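Local atomic coordinates of hemin degrading factor (Pseudomonas aeruginosa, PDB entry 4MF9), a protein that binds and traffics heme and is described as a heme-degrading enzyme. Residues A68-L73 against V99-N104; K250-A255 against L260-F265; C280-L285 against F289-P294. All blocks are in the same frame, centred on the assembly; numbering follows the deposited sequence.

Interaction 1. Residues A68-L73 against V99-N104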
loop_
_atom_site.group_PDB
_atom_site.type_symbol
_atom_site.label_atom_id
_atom_site.label_comp_id
_atom_site.label_asym_id
_atom_site.label_seq_id
_atom_site.Cartn_x
_atom_site.Cartn_y
_atom_site.Cartn_z
ATOM N N ALA A 68 -9.760 3.542 -18.554
ATOM C CA ALA A 68 -9.967 2.300 -19.311
ATOM C C ALA A 68 -9.270 1.086 -18.670
ATOM O O ALA A 68 -9.854 -0.001 -18.566
ATOM C CB ALA A 68 -9.527 2.468 -20.769
ATOM N N LEU A 69 -8.019 1.267 -18.259
ATOM C CA LEU A 69 -7.211 0.163 -17.726
ATOM C C LEU A 69 -7.805 -0.462 -16.458
ATOM O O LEU A 69 -7.990 -1.678 -16.383
ATOM C CB LEU A 69 -5.782 0.658 -17.467
ATOM C CG LEU A 69 -4.632 -0.249 -17.012
ATOM C CD1 LEU A 69 -4.466 -0.192 -15.510
ATOM C CD2 LEU A 69 -4.794 -1.693 -17.484
ATOM N N LEU A 70 -8.108 0.367 -15.464
ATOM C CA LEU A 70 -8.590 -0.144 -14.173
ATOM C C LEU A 70 -9.856 -1.013 -14.238
ATOM O O LEU A 70 -9.869 -2.093 -13.677
ATOM C CB LEU A 70 -8.740 0.986 -13.148
ATOM C CG LEU A 70 -7.444 1.713 -12.796
ATOM C CD1 LEU A 70 -7.730 2.982 -11.993
ATOM C CD2 LEU A 70 -6.500 0.789 -12.041
ATOM N N PRO A 71 -10.923 -0.554 -14.926
ATOM C CA PRO A 71 -12.084 -1.449 -15.049
ATOM C C PRO A 71 -11.739 -2.713 -15.824
ATOM O O PRO A 71 -12.233 -3.794 -15.491
ATOM C CB PRO A 71 -13.094 -0.615 -15.854
ATOM C CG PRO A 71 -12.674 0.784 -15.666
ATOM C CD PRO A 71 -11.178 0.754 -15.543
ATOM N N ALA A 72 -10.884 -2.582 -16.838
ATOM C CA ALA A 72 -10.506 -3.720 -17.683
ATOM C C ALA A 72 -9.826 -4.845 -16.906
ATOM O O ALA A 72 -9.931 -6.016 -17.281
ATOM C CB ALA A 72 -9.621 -3.262 -18.840
ATOM N N LEU A 73 -9.163 -4.528 -15.826
ATOM C CA LEU A 73 -8.518 -5.554 -15.071
ATOM C C LEU A 73 -9.517 -6.535 -14.545
ATOM O O LEU A 73 -9.176 -7.595 -14.202
ATOM C CB LEU A 73 -7.689 -4.983 -13.942
ATOM C CG LEU A 73 -6.507 -4.142 -14.329
ATOM C CD1 LEU A 73 -5.761 -3.510 -13.160
ATOM C CD2 LEU A 73 -5.556 -4.837 -15.226
ATOM N N VAL A 99 -14.683 -1.334 -9.731
ATOM C CA VAL A 99 -13.841 -0.173 -9.994
ATOM C C VAL A 99 -14.645 1.074 -10.361
ATOM O O VAL A 99 -15.476 1.036 -11.259
ATOM C CB VAL A 99 -12.844 -0.462 -11.136
ATOM C CG1 VAL A 99 -12.059 0.785 -11.486
ATOM C CG2 VAL A 99 -11.906 -1.590 -10.738
ATOM N N THR A 100 -14.366 2.174 -9.705
ATOM C CA THR A 100 -14.874 3.467 -10.109
ATOM C C THR A 100 -13.735 4.444 -10.176
ATOM O O THR A 100 -12.870 4.413 -9.329
ATOM C CB THR A 100 -16.008 4.035 -9.198
ATOM O OG1 THR A 100 -15.526 4.208 -7.878
ATOM C CG2 THR A 100 -17.164 3.198 -9.137
ATOM N N VAL A 101 -13.738 5.296 -11.190
ATOM C CA VAL A 101 -12.724 6.329 -11.375
ATOM C C VAL A 101 -13.420 7.685 -11.479
ATOM O O VAL A 101 -14.391 7.833 -12.232
ATOM C CB VAL A 101 -11.889 6.078 -12.654
ATOM C CG1 VAL A 101 -10.906 7.217 -12.899
ATOM C CG2 VAL A 101 -11.150 4.741 -12.547
ATOM N N SER A 102 -12.925 8.672 -10.734
ATOM C CA SER A 102 -13.581 9.985 -10.659
ATOM C C SER A 102 -13.643 10.719 -12.005
ATOM O O SER A 102 -12.902 10.402 -12.948
ATOM C CB SER A 102 -12.905 10.866 -9.605
ATOM O OG SER A 102 -11.590 11.217 -9.998
ATOM N N ALA A 103 -14.484 11.735 -12.082
ATOM C CA ALA A 103 -14.693 12.470 -13.331
ATOM C C ALA A 103 -13.442 13.136 -13.807
ATOM O O ALA A 103 -13.174 13.168 -14.967
ATOM C CB ALA A 103 -15.752 13.509 -13.128
ATOM N N ASN A 104 -12.691 13.659 -12.879
ATOM C CA ASN A 104 -11.473 14.307 -13.218
ATOM C C ASN A 104 -10.334 13.313 -13.445
ATOM O O ASN A 104 -9.263 13.697 -13.750
ATOM C CB ASN A 104 -11.133 15.366 -12.195
ATOM C CG ASN A 104 -10.630 14.794 -10.898
ATOM O OD1 ASN A 104 -10.842 13.661 -10.615
ATOM N ND2 ASN A 104 -9.988 15.622 -10.103
#

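Interaction 2. Residues K250-A255 against L260-F265. With HEM (protoporphyrin IX containing Fe), chain C.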
loop_
_atom_site.group_PDB
_atom_site.type_symbol
_atom_site.label_atom_id
_atom_site.label_comp_id
_atom_site.label_asym_id
_atom_site.label_seq_id
_atom_site.Cartn_x
_atom_site.Cartn_y
_atom_site.Cartn_z
ATOM N N LYS A 250 2.032 -8.891 18.498
ATOM C CA LYS A 250 1.287 -9.518 19.558
ATOM C C LYS A 250 -0.187 -9.349 19.400
ATOM O O LYS A 250 -0.888 -10.225 19.671
ATOM C CB LYS A 250 1.756 -9.046 20.893
ATOM C CG LYS A 250 3.074 -9.640 21.277
ATOM C CD LYS A 250 3.848 -8.716 22.117
ATOM C CE LYS A 250 4.992 -9.433 22.769
ATOM N NZ LYS A 250 5.318 -8.848 24.063
ATOM N N LEU A 251 -0.612 -8.180 18.922
ATOM C CA LEU A 251 -2.024 -7.912 18.631
ATOM C C LEU A 251 -2.541 -8.792 17.491
ATOM O O LEU A 251 -3.665 -9.307 17.560
ATOM C CB LEU A 251 -2.270 -6.419 18.344
ATOM C CG LEU A 251 -3.741 -6.036 18.170
ATOM C CD1 LEU A 251 -4.022 -4.658 18.708
ATOM C CD2 LEU A 251 -4.111 -6.089 16.690
ATOM N N PHE A 252 -1.737 -8.944 16.438
ATOM C CA PHE A 252 -2.068 -9.876 15.362
ATOM C C PHE A 252 -2.262 -11.277 15.941
ATOM O O PHE A 252 -3.271 -11.939 15.664
ATOM C CB PHE A 252 -0.949 -9.914 14.314
ATOM C CG PHE A 252 -1.074 -8.863 13.230
ATOM C CD1 PHE A 252 -2.084 -8.940 12.277
ATOM C CD2 PHE A 252 -0.152 -7.825 13.144
ATOM C CE1 PHE A 252 -2.186 -7.972 11.265
ATOM C CE2 PHE A 252 -0.249 -6.860 12.143
ATOM C CZ PHE A 252 -1.265 -6.941 11.201
ATOM N N GLU A 253 -1.332 -11.691 16.782
ATOM C CA GLU A 253 -1.339 -13.008 17.392
ATOM C C GLU A 253 -2.587 -13.207 18.229
ATOM O O GLU A 253 -3.266 -14.189 18.141
ATOM C CB GLU A 253 -0.096 -13.150 18.240
ATOM C CG GLU A 253 1.051 -13.730 17.480
ATOM C CD GLU A 253 2.394 -13.528 18.102
ATOM O OE1 GLU A 253 2.532 -12.739 19.016
ATOM O OE2 GLU A 253 3.342 -14.153 17.637
ATOM N N ALA A 254 -2.947 -12.183 18.984
ATOM C CA ALA A 254 -4.141 -12.235 19.820
ATOM C C ALA A 254 -5.402 -12.254 18.960
ATOM O O ALA A 254 -6.348 -12.976 19.260
ATOM C CB ALA A 254 -4.164 -11.060 20.784
ATOM N N ALA A 255 -5.419 -11.454 17.894
ATOM C CA ALA A 255 -6.555 -11.432 16.968
ATOM C C ALA A 255 -6.679 -12.766 16.234
ATOM O O ALA A 255 -7.782 -13.224 15.914
ATOM C CB ALA A 255 -6.407 -10.283 15.962
ATOM N N LEU A 260 -11.242 -12.453 15.541
ATOM C CA LEU A 260 -11.764 -11.137 15.383
ATOM C C LEU A 260 -11.477 -10.582 13.977
ATOM O O LEU A 260 -10.381 -10.423 13.595
ATOM C CB LEU A 260 -11.076 -10.251 16.414
ATOM C CG LEU A 260 -11.102 -8.758 16.462
ATOM C CD1 LEU A 260 -12.504 -8.317 16.261
ATOM C CD2 LEU A 260 -10.735 -8.298 17.846
ATOM N N PRO A 261 -12.506 -10.220 13.289
ATOM C CA PRO A 261 -12.354 -9.586 11.974
ATOM C C PRO A 261 -11.780 -8.175 12.125
ATOM O O PRO A 261 -12.331 -7.334 12.844
ATOM C CB PRO A 261 -13.790 -9.539 11.442
ATOM C CG PRO A 261 -14.649 -9.523 12.694
ATOM C CD PRO A 261 -13.918 -10.397 13.671
ATOM N N ILE A 262 -10.664 -7.923 11.452
ATOM C CA ILE A 262 -9.981 -6.643 11.567
ATOM C C ILE A 262 -9.844 -6.017 10.186
ATOM O O ILE A 262 -10.294 -6.590 9.198
ATOM C CB ILE A 262 -8.601 -6.834 12.177
ATOM C CG1 ILE A 262 -7.774 -7.770 11.296
ATOM C CG2 ILE A 262 -8.731 -7.412 13.594
ATOM C CD1 ILE A 262 -6.344 -7.958 11.766
ATOM N N MET A 263 -9.268 -4.842 10.099
ATOM C CA MET A 263 -8.927 -4.174 8.859
ATOM C C MET A 263 -7.457 -3.834 8.866
ATOM O O MET A 263 -6.986 -3.313 9.825
ATOM C CB MET A 263 -9.736 -2.909 8.667
ATOM C CG MET A 263 -11.211 -3.115 8.635
ATOM S SD MET A 263 -12.196 -1.670 8.403
ATOM C CE MET A 263 -11.861 -1.421 6.679
ATOM N N VAL A 264 -6.761 -4.150 7.802
ATOM C CA VAL A 264 -5.386 -3.870 7.692
ATOM C C VAL A 264 -5.134 -2.978 6.476
ATOM O O VAL A 264 -5.353 -3.426 5.401
ATOM C CB VAL A 264 -4.557 -5.182 7.553
ATOM C CG1 VAL A 264 -3.113 -4.895 7.402
ATOM C CG2 VAL A 264 -4.803 -6.140 8.698
ATOM N N PHE A 265 -4.648 -1.761 6.711
ATOM C CA PHE A 265 -4.389 -0.762 5.668
ATOM C C PHE A 265 -2.897 -0.701 5.408
ATOM O O PHE A 265 -2.116 -0.469 6.328
ATOM C CB PHE A 265 -4.816 0.646 6.144
ATOM C CG PHE A 265 -6.307 0.898 6.122
ATOM C CD1 PHE A 265 -7.164 0.201 6.965
ATOM C CD2 PHE A 265 -6.838 1.878 5.301
ATOM C CE1 PHE A 265 -8.529 0.457 6.952
ATOM C CE2 PHE A 265 -8.199 2.133 5.282
ATOM C CZ PHE A 265 -9.042 1.416 6.105
HETATM C CHA HEM C . -10.795 4.402 6.699
HETATM C CHB HEM C . -14.559 2.398 4.639
HETATM C CHC HEM C . -13.945 5.282 0.840
HETATM C CHD HEM C . -9.577 6.346 2.485
HETATM C C1A HEM C . -11.928 3.668 6.495
HETATM C C2A HEM C . -12.567 2.842 7.462
HETATM C C3A HEM C . -13.620 2.311 6.886
HETATM C C4A HEM C . -13.613 2.754 5.564
HETATM C CMA HEM C . -14.578 1.354 7.536
HETATM C CAA HEM C . -12.192 2.618 8.884
HETATM C CBA HEM C . -13.316 2.773 9.940
HETATM C CGA HEM C . -13.613 4.224 10.058
HETATM O O1A HEM C . -14.768 4.640 10.078
HETATM O O2A HEM C . -12.674 4.971 10.123
HETATM C C1B HEM C . -14.675 3.072 3.430
HETATM C C2B HEM C . -15.762 2.781 2.593
HETATM C C3B HEM C . -15.646 3.570 1.516
HETATM C C4B HEM C . -14.414 4.364 1.726
HETATM C CMB HEM C . -16.862 1.803 2.883
HETATM C CAB HEM C . -16.641 3.560 0.402
HETATM C CBB HEM C . -16.390 3.837 -0.840
HETATM C C1C HEM C . -12.727 5.844 0.935
HETATM C C2C HEM C . -12.205 6.761 0.046
HETATM C C3C HEM C . -10.961 7.080 0.498
HETATM C C4C HEM C . -10.704 6.340 1.687
HETATM C CMC HEM C . -12.894 7.313 -1.165
HETATM C CAC HEM C . -10.056 8.004 -0.142
HETATM C CBC HEM C . -8.834 8.028 0.302
HETATM C C1D HEM C . -9.545 5.915 3.818
HETATM C C2D HEM C . -8.415 6.156 4.765
HETATM C C3D HEM C . -8.787 5.622 5.924
HETATM C C4D HEM C . -10.118 5.051 5.690
HETATM C CMD HEM C . -7.094 6.862 4.540
HETATM C CAD HEM C . -7.978 5.603 7.195
HETATM C CBD HEM C . -8.530 6.662 8.148
HETATM C CGD HEM C . -7.717 7.096 9.329
HETATM O O1D HEM C . -8.296 7.076 10.394
HETATM O O2D HEM C . -6.563 7.490 9.266
HETATM N NA HEM C . -12.584 3.594 5.323
HETATM N NB HEM C . -13.890 4.022 2.901
HETATM N NC HEM C . -11.819 5.629 1.887
HETATM N ND HEM C . -10.514 5.250 4.429
HETATM FE FE HEM C . -12.120 4.720 3.709
HETATM O O HOH W 1 -8.780 -12.513 13.319
#

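Interaction 3. Residues C280-L285 against F289-P294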
loop_
_atom_site.group_PDB
_atom_site.type_symbol
_atom_site.label_atom_id
_atom_site.label_comp_id
_atom_site.label_asym_id
_atom_site.label_seq_id
_atom_site.Cartn_x
_atom_site.Cartn_y
_atom_site.Cartn_z
ATOM N N CYS A 280 -5.558 -15.673 10.361
ATOM C CA CYS A 280 -5.524 -16.988 11.008
ATOM C C CYS A 280 -4.115 -17.507 11.149
ATOM O O CYS A 280 -3.662 -17.790 12.250
ATOM C CB CYS A 280 -6.349 -18.022 10.231
ATOM S SG CYS A 280 -8.092 -17.596 10.008
ATOM N N ASN A 281 -3.399 -17.569 10.048
ATOM C CA ASN A 281 -2.133 -18.228 10.052
ATOM C C ASN A 281 -1.035 -17.260 10.054
ATOM O O ASN A 281 -0.938 -16.520 9.147
ATOM C CB ASN A 281 -2.063 -19.124 8.803
ATOM C CG ASN A 281 -1.217 -20.299 9.028
ATOM O OD1 ASN A 281 -0.017 -20.240 8.873
ATOM N ND2 ASN A 281 -1.833 -21.381 9.430
ATOM N N LEU A 282 -0.187 -17.280 11.070
ATOM C CA LEU A 282 0.796 -16.280 11.290
ATOM C C LEU A 282 2.176 -16.895 11.470
ATOM O O LEU A 282 2.286 -17.921 12.048
ATOM C CB LEU A 282 0.449 -15.475 12.543
ATOM C CG LEU A 282 -0.688 -14.453 12.577
ATOM C CD1 LEU A 282 -1.634 -14.593 11.444
ATOM C CD2 LEU A 282 -1.429 -14.429 13.908
ATOM N N LYS A 283 3.210 -16.232 11.009
ATOM C CA LYS A 283 4.543 -16.750 11.168
ATOM C C LYS A 283 5.684 -15.743 11.148
ATOM O O LYS A 283 5.721 -14.868 10.309
ATOM C CB LYS A 283 4.757 -17.799 10.082
ATOM C CG LYS A 283 6.167 -18.276 9.939
ATOM C CD LYS A 283 6.442 -19.429 10.849
ATOM C CE LYS A 283 5.872 -20.691 10.268
ATOM N NZ LYS A 283 6.757 -21.581 9.514
ATOM N N TRP A 284 6.637 -15.936 12.017
ATOM C CA TRP A 284 7.864 -15.216 12.009
ATOM C C TRP A 284 8.913 -15.858 11.077
ATOM O O TRP A 284 9.052 -17.031 11.032
ATOM C CB TRP A 284 8.449 -15.199 13.395
ATOM C CG TRP A 284 7.806 -14.261 14.359
ATOM C CD1 TRP A 284 6.851 -14.557 15.255
ATOM C CD2 TRP A 284 8.058 -12.894 14.468
ATOM N NE1 TRP A 284 6.506 -13.445 15.945
ATOM C CE2 TRP A 284 7.261 -12.405 15.490
ATOM C CE3 TRP A 284 8.914 -12.020 13.812
ATOM C CZ2 TRP A 284 7.260 -11.053 15.843
ATOM C CZ3 TRP A 284 8.913 -10.695 14.175
ATOM C CH2 TRP A 284 8.102 -10.227 15.172
ATOM N N LEU A 285 9.677 -15.068 10.364
ATOM C CA LEU A 285 10.876 -15.519 9.721
ATOM C C LEU A 285 11.818 -14.406 9.858
ATOM O O LEU A 285 11.635 -13.398 9.247
ATOM C CB LEU A 285 10.642 -15.800 8.229
ATOM C CG LEU A 285 11.481 -16.803 7.422
ATOM C CD1 LEU A 285 12.075 -17.865 8.272
ATOM C CD2 LEU A 285 10.525 -17.410 6.438
ATOM N N PHE A 289 7.495 -10.452 10.179
ATOM C CA PHE A 289 6.284 -11.009 10.747
ATOM C C PHE A 289 5.276 -11.143 9.621
ATOM O O PHE A 289 5.071 -10.199 8.845
ATOM C CB PHE A 289 5.744 -10.121 11.870
ATOM C CG PHE A 289 4.496 -10.654 12.502
ATOM C CD1 PHE A 289 4.562 -11.699 13.418
ATOM C CD2 PHE A 289 3.255 -10.132 12.163
ATOM C CE1 PHE A 289 3.412 -12.206 14.001
ATOM C CE2 PHE A 289 2.096 -10.634 12.737
ATOM C CZ PHE A 289 2.171 -11.664 13.665
ATOM N N ASN A 290 4.651 -12.311 9.518
ATOM C CA ASN A 290 3.859 -12.618 8.339
ATOM C C ASN A 290 2.457 -13.114 8.630
ATOM O O ASN A 290 2.249 -13.915 9.541
ATOM C CB ASN A 290 4.589 -13.666 7.467
ATOM C CG ASN A 290 6.017 -13.274 7.162
ATOM O OD1 ASN A 290 6.274 -12.460 6.266
ATOM N ND2 ASN A 290 6.966 -13.862 7.897
ATOM N N VAL A 291 1.495 -12.625 7.853
ATOM C CA VAL A 291 0.171 -13.236 7.784
ATOM C C VAL A 291 0.186 -14.109 6.537
ATOM O O VAL A 291 0.586 -13.648 5.468
ATOM C CB VAL A 291 -0.947 -12.183 7.690
ATOM C CG1 VAL A 291 -2.306 -12.848 7.492
ATOM C CG2 VAL A 291 -0.964 -11.335 8.947
ATOM N N LEU A 292 -0.300 -15.333 6.639
ATOM C CA LEU A 292 -0.185 -16.267 5.538
ATOM C C LEU A 292 -1.404 -17.079 5.284
ATOM O O LEU A 292 -1.423 -18.267 5.394
ATOM C CB LEU A 292 1.009 -17.165 5.753
ATOM C CG LEU A 292 2.330 -16.484 5.860
ATOM C CD1 LEU A 292 3.281 -17.497 6.422
ATOM C CD2 LEU A 292 2.793 -15.982 4.526
ATOM N N ASP A 293 -2.443 -16.395 4.950
ATOM C CA ASP A 293 -3.748 -17.022 4.773
ATOM C C ASP A 293 -4.039 -17.235 3.288
ATOM O O ASP A 293 -3.422 -16.585 2.431
ATOM C CB ASP A 293 -4.837 -16.157 5.422
ATOM C CG ASP A 293 -4.792 -16.208 6.942
ATOM O OD1 ASP A 293 -4.363 -17.237 7.491
ATOM O OD2 ASP A 293 -5.184 -15.218 7.589
ATOM N N PRO A 294 -5.032 -18.034 2.988
ATOM C CA PRO A 294 -5.264 -18.406 1.607
ATOM C C PRO A 294 -5.480 -17.172 0.712
ATOM O O PRO A 294 -4.825 -17.071 -0.279
ATOM C CB PRO A 294 -6.535 -19.209 1.714
ATOM C CG PRO A 294 -6.450 -19.847 3.056
ATOM C CD PRO A 294 -5.396 -19.146 3.860
#

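Interaction 1. Residues A68-L73 against V99-N104
Both methyls of Val99 lie over one face of the peptide group that joins Leu70 to Pro71, while the previous helical turn lies toward the proline N edge of that group. CG2 of Val99 stands 3.6 Å from Leu70 O, and CG1 of Val99 is 3.9 Å from Pro71 N; the proline ring adds its CD, 4.2 Å from the same CG1. Pro71 has no N-H to give to the turn before, and the helix is kinked there. This is helix 66-72 laid against the outermost strand of a nine-stranded antiparallel sheet in the first HemS/ChuX-type domain, the short axes running almost antiparallel (168°) and 8.0 Å apart. Leu70 reaches out with CG anti to its carbonyl carbon (chi1 -62°): its CB rests 3.7 Å from Val99 CG1, and its CD1 meets Val101 CG2 at 3.9 Å, the two side chains crossing at about a right angle. Tyr96 and Leu121 pack around the same leucine. Past Val101 the chain leaves the strand and the helix: Ser102 OG donates to Asn104 OD1 (2.6 Å), which also takes the N-H of Gln106 in an Asx turn.

Interaction 2. Residues K250-A255 against L260-F265
Phe252 meets Ile262 and Val264 chiefly through CE1, where helix 247-258 packs on strand 262-268 in the second HemS/ChuX-type domain. A short connection joins the two elements, so the helix doubles back against the strand that follows it, the short axes 11.5 Å apart and their directions 146° from each other. The buried side of the contact is entirely apolar. Val264 CG2 comes to the edge of the Phe252 ring, near its plane, 4.1 Å from CE1. Ile262 places CG1 between its backbone N and carbonyl carbon (chi1 60°), and this torsion sends CD1 to within 4.2 Å of Phe252 CE1, while the branch methyl CG2 faces Ala255, 4.4 Å from its CB. Leu336 of the neighbouring strand 332-338 also touches Phe252.

The outer side of the helix is looser. Lys250 is exposed, Glu253 and Ala254 partly so, and none of the three touches the strand segment. Near the connection the backbones come together, but no direct hydrogen bond joins them: a water lies within hydrogen-bonding distance of both carbonyls, 2.9 Å from Ala255 O and 2.6 Å from Leu260 O.

Strand alternation gives the other face of the sheet to the heme, whose iron has His215 as axial ligand. Met263 holds SD 3.9 Å from the methyl CMA of the heme, and the bend at chi3 (74°) turns CE toward the same methyl. Phe265, which also meets the ring of Phe337, reaches the macrocycle with its far end, CZ lying 3.5 Å from the meso carbon CHA of the heme.

Interaction 3. Residues C280-L285 against F289-P294
Trp284 offers the face of its indole to the edge of Phe289 in a T-shaped pair, the planes 65° apart and the phenyl CD1 3.5 Å from Trp284 CE2. With CG anti to the backbone N (chi1 -180°), Phe289 brings its ring edge to the face of the five-membered half, while its CB makes a CH-pi contact over the six-membered half. Leu282 projects from the same face of the sheet: its CG sits 4.1 Å from Phe289 CZ, and it runs side by side with Val291. Ala249 and Glu253 of helix 247-258 pack on Trp284.

On the opposite face the amide of Asn290 turns back to its partner strand. Its ND2 and its backbone N each reach Lys283 O at 2.9 Å, from opposite sides of the carbonyl plane; OD1 is bonded to His299, and the two side-chain bonds together fix the amide's rotation. At the far end the carboxylate of Asp293 takes two successive N-H groups on its syn side: OD2 is 2.8 Å from Cys280 N, and OD1 is 2.8 Å from Asn281 N. Leu282-Val291 and Trp284-Phe289 are non-hydrogen-bonded pairs flanking hydrogen-bonded Lys283-Asn290, the alternation of an antiparallel beta hairpin, here at the end of a nine-stranded sheet.

How the interactions relate
Interactions 2 and 3 are neighbours, their centres 12 Å apart, and touch through helix segment 250-255, which packs on the hairpin: Phe252 CB lies 3.5 Å from Phe289 CE2, and Leu282 CD2 is 3.6 Å from Phe252 O. The helix thus packs between the heme-bearing sheet and the hairpin that ends the other one. Interaction 1, in the first HemS/ChuX-type range, stands apart, its centre 31 Å from that of interaction 2, yet strands 99-101 and 262-268 belong to the same nine-stranded sheet. Interaction 2 alone holds residues of the heme pocket; the side chain of Val101 in interaction 1 is about 12 Å from the heme, and interaction 3 lies away from it.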